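2''-aminoglycoside nucleotidyltransferase (Klebsiella pneumoniae, PDB 4WQL) inactivates aminoglycoside antibiotics such as gentamicin, kanamycin and tobramycin by transferring a nucleotide to their 2''-hydroxyl group. Local coordinates at residues D45-F50 with L85-P90. Numbering follows the deposited sequence.
Sequences DIDLTF and LLDCEP. With MG (magnesium ion), chain C; MG (magnesium ion), chain B; KAN (kanamycin a), chain D.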
loop_
_atom_site.group_PDB
_atom_site.type_symbol
_atom_site.label_atom_id
_atom_site.label_comp_id
_atom_site.label_asym_id
_atom_site.label_seq_id
_atom_site.Cartn_x
_atom_site.Cartn_y
_atom_site.Cartn_z
ATOM N N ASP A 45 3.416 10.112 -2.188
ATOM C CA ASP A 45 2.718 10.017 -0.923
ATOM C C ASP A 45 3.073 8.712 -0.268
ATOM O O ASP A 45 3.839 7.935 -0.827
ATOM C CB ASP A 45 1.182 10.162 -1.108
ATOM C CG ASP A 45 0.546 9.025 -1.910
ATOM O OD1 ASP A 45 1.200 8.022 -2.225
ATOM O OD2 ASP A 45 -0.662 9.110 -2.182
ATOM N N ILE A 46 2.522 8.479 0.921
ATOM C CA ILE A 46 2.692 7.247 1.611
ATOM C C ILE A 46 1.374 6.480 1.623
ATOM O O ILE A 46 0.387 6.994 2.137
ATOM C CB ILE A 46 3.122 7.480 3.060
ATOM C CG1 ILE A 46 4.466 8.217 3.116
ATOM C CG2 ILE A 46 3.178 6.165 3.816
ATOM C CD1 ILE A 46 4.685 8.972 4.429
ATOM N N ASP A 47 1.345 5.301 1.004
ATOM C CA ASP A 47 0.112 4.466 1.043
ATOM C C ASP A 47 0.147 3.530 2.226
ATOM O O ASP A 47 1.165 2.876 2.493
ATOM C CB ASP A 47 -0.051 3.667 -0.272
ATOM C CG ASP A 47 -0.051 4.599 -1.504
ATOM O OD1 ASP A 47 -1.065 5.225 -1.755
ATOM O OD2 ASP A 47 0.978 4.743 -2.135
ATOM N N LEU A 48 -0.983 3.463 2.956
ATOM C CA LEU A 48 -1.094 2.592 4.135
ATOM C C LEU A 48 -2.352 1.770 4.016
ATOM O O LEU A 48 -3.414 2.260 3.534
ATOM C CB LEU A 48 -1.187 3.387 5.459
ATOM C CG LEU A 48 -0.005 4.309 5.804
ATOM C CD1 LEU A 48 -0.296 5.217 7.020
ATOM C CD2 LEU A 48 1.247 3.396 6.049
ATOM N N THR A 49 -2.247 0.519 4.483
ATOM C CA THR A 49 -3.409 -0.348 4.612
ATOM C C THR A 49 -3.639 -0.594 6.093
ATOM O O THR A 49 -2.694 -0.927 6.811
ATOM C CB THR A 49 -3.193 -1.709 3.861
ATOM O OG1 THR A 49 -3.019 -1.451 2.459
ATOM C CG2 THR A 49 -4.401 -2.633 4.041
ATOM N N PHE A 50 -4.862 -0.404 6.580
ATOM C CA PHE A 50 -5.066 -0.473 8.052
ATOM C C PHE A 50 -6.268 -1.390 8.367
ATOM O O PHE A 50 -7.174 -1.542 7.523
ATOM C CB PHE A 50 -5.335 0.937 8.643
ATOM C CG PHE A 50 -6.574 1.599 8.066
ATOM C CD1 PHE A 50 -6.531 2.337 6.877
ATOM C CD2 PHE A 50 -7.799 1.464 8.731
ATOM C CE1 PHE A 50 -7.710 2.851 6.353
ATOM C CE2 PHE A 50 -8.958 2.013 8.243
ATOM C CZ PHE A 50 -8.932 2.734 7.069
ATOM N N LEU A 85 1.372 13.492 2.423
ATOM C CA LEU A 85 0.042 12.893 2.199
ATOM C C LEU A 85 0.084 11.404 2.530
ATOM O O LEU A 85 1.002 10.687 2.103
ATOM C CB LEU A 85 -0.390 13.084 0.740
ATOM C CG LEU A 85 -1.827 12.739 0.370
ATOM C CD1 LEU A 85 -2.739 13.879 0.815
ATOM C CD2 LEU A 85 -1.962 12.445 -1.138
ATOM N N LEU A 86 -0.919 10.936 3.273
ATOM C CA LEU A 86 -1.098 9.503 3.559
ATOM C C LEU A 86 -2.337 8.995 2.856
ATOM O O LEU A 86 -3.427 9.553 3.059
ATOM C CB LEU A 86 -1.265 9.258 5.045
ATOM C CG LEU A 86 -0.326 9.815 6.099
ATOM C CD1 LEU A 86 -0.805 9.188 7.434
ATOM C CD2 LEU A 86 1.072 9.349 5.791
ATOM N N ASP A 87 -2.176 7.932 2.071
ATOM C CA ASP A 87 -3.264 7.446 1.264
ATOM C C ASP A 87 -3.726 6.130 1.907
ATOM O O ASP A 87 -3.074 5.131 1.734
ATOM C CB ASP A 87 -2.768 7.226 -0.168
ATOM C CG ASP A 87 -3.900 6.858 -1.129
ATOM O OD1 ASP A 87 -5.047 6.608 -0.698
ATOM O OD2 ASP A 87 -3.630 6.794 -2.338
ATOM N N CYS A 88 -4.873 6.149 2.620
ATOM C CA CYS A 88 -5.156 5.061 3.553
ATOM C C CYS A 88 -6.324 4.188 3.096
ATOM O O CYS A 88 -7.389 4.728 2.807
ATOM C CB CYS A 88 -5.469 5.659 4.937
ATOM S SG CYS A 88 -4.077 6.568 5.601
ATOM N N GLU A 89 -6.134 2.863 3.079
ATOM C CA GLU A 89 -7.191 1.973 2.661
ATOM C C GLU A 89 -7.418 0.883 3.722
ATOM O O GLU A 89 -6.474 0.317 4.194
ATOM C CB GLU A 89 -6.807 1.294 1.345
ATOM C CG GLU A 89 -7.828 0.261 0.874
ATOM C CD GLU A 89 -7.530 -0.339 -0.521
ATOM O OE1 GLU A 89 -8.548 -0.611 -1.258
ATOM O OE2 GLU A 89 -6.325 -0.502 -0.831
ATOM N N PRO A 90 -8.669 0.621 4.077
ATOM C CA PRO A 90 -8.931 -0.465 5.047
ATOM C C PRO A 90 -8.770 -1.910 4.502
ATOM O O PRO A 90 -8.913 -2.171 3.292
ATOM C CB PRO A 90 -10.405 -0.238 5.414
ATOM C CG PRO A 90 -10.996 0.250 4.057
ATOM C CD PRO A 90 -9.924 1.222 3.600
HETATM MG MG MG C . -1.258 6.925 -3.362
HETATM MG MG MG B . 1.268 6.273 -3.480
HETATM C C1 KAN D . -8.331 0.166 -6.020
HETATM C C2 KAN D . -9.430 0.539 -7.088
HETATM C C3 KAN D . -10.761 0.804 -6.411
HETATM C C4 KAN D . -11.113 -0.471 -5.654
HETATM C C5 KAN D . -10.037 -0.793 -4.633
HETATM C C6 KAN D . -10.428 -2.212 -4.097
HETATM C C7 KAN D . -4.933 3.234 -3.159
HETATM C C8 KAN D . -5.315 3.712 -4.586
HETATM C C9 KAN D . -6.717 3.248 -5.029
HETATM C C10 KAN D . -6.856 1.714 -4.830
HETATM C C11 KAN D . -6.445 1.229 -3.452
HETATM C C12 KAN D . -5.026 1.692 -3.124
HETATM C C13 KAN D . -4.871 5.584 -6.082
HETATM C C14 KAN D . -3.585 6.464 -5.909
HETATM C C15 KAN D . -3.945 7.710 -5.074
HETATM C C16 KAN D . -5.107 8.450 -5.749
HETATM C C17 KAN D . -6.333 7.498 -5.843
HETATM C C18 KAN D . -7.574 7.980 -6.615
HETATM N N1 KAN D . -9.389 -2.702 -3.156
HETATM N N2 KAN D . -6.486 -0.253 -3.500
HETATM N N3 KAN D . -3.625 3.800 -2.711
HETATM N N4 KAN D . -2.787 8.612 -4.873
HETATM O O5 KAN D . -8.783 -0.980 -5.266
HETATM O O6 KAN D . -8.925 1.662 -7.876
HETATM O O7 KAN D . -11.790 1.103 -7.405
HETATM O O8 KAN D . -12.307 -0.268 -4.922
HETATM O O9 KAN D . -8.172 1.349 -5.257
HETATM O O10 KAN D . -6.968 3.519 -6.450
HETATM O O11 KAN D . -5.264 5.141 -4.786
HETATM O O12 KAN D . -5.961 6.329 -6.630
HETATM O O13 KAN D . -2.492 5.726 -5.310
HETATM O O14 KAN D . -5.414 9.652 -5.015
HETATM O O15 KAN D . -7.194 8.261 -7.977
HETATM O O HOH W 1 3.057 6.202 -2.867
HETATM O O HOH W 2 1.593 7.492 -5.301
HETATM O O HOH W 3 1.805 4.628 -4.791
#
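The carboxylates of Asp45, Asp47 and Asp87 form the two-magnesium site of a nucleotidyltransferase, carried on the adjacent parallel segments 45-50 and 85-90. Asp45 and Asp47 each bridge both ions: the OD1 of Asp45 and, at 2.1 Å, the OD2 of Asp47 hold one, and three waters join them; their other oxygens hold the second. Asp87 OD2 completes the protein's grip on that second magnesium at 2.6 Å. With its CG anti to the backbone N (chi1 -174°), Asp87 lies alongside Asp47, their carboxylate planes turned by 53°. Asp47 OD1 and Asp87 OD2 come within 3.1 Å, an approach that their shared magnesium probably offsets. The other oxygen of Asp87 is hydrogen-bonded to Tyr75, which would steady the carboxylate.

Kanamycin's 2''-hydroxyl, O13, also binds the second magnesium, beside Asp87, the inferred proton acceptor. Farther along this face, the extended side chain of Glu89 reaches two amines, OE2 accepting from N2 at 2.7 Å and OE1 from N1 at 2.9 Å; a carboxylate suits a polycationic drug.

Beneath, the strands pair in an alternating ladder. Leu85 O receives Ile46 N, Ile46 O receives Asp87 N at 2.7 Å, and Asp87 O receives Leu48 N, a pattern continued by Glu89 N to Leu48 O and Phe50 N to Glu89 O. The face opposite the acids is apolar, as burial against helices 5-19 and 55-64 requires: Ile46 CD1 meets Leu86 CD2 at 3.9 Å, and Leu48 CD1 touches Leu86 CD1. Phe50, with chi1 of 60°, swings its ring toward the partner strand, where Pro90 CA lies over one face, offset toward the rim. An Asp-X-Asp pair with a third aspartate on the neighbouring parallel strand is the two-metal signature of the nucleotidyltransferase superfamily.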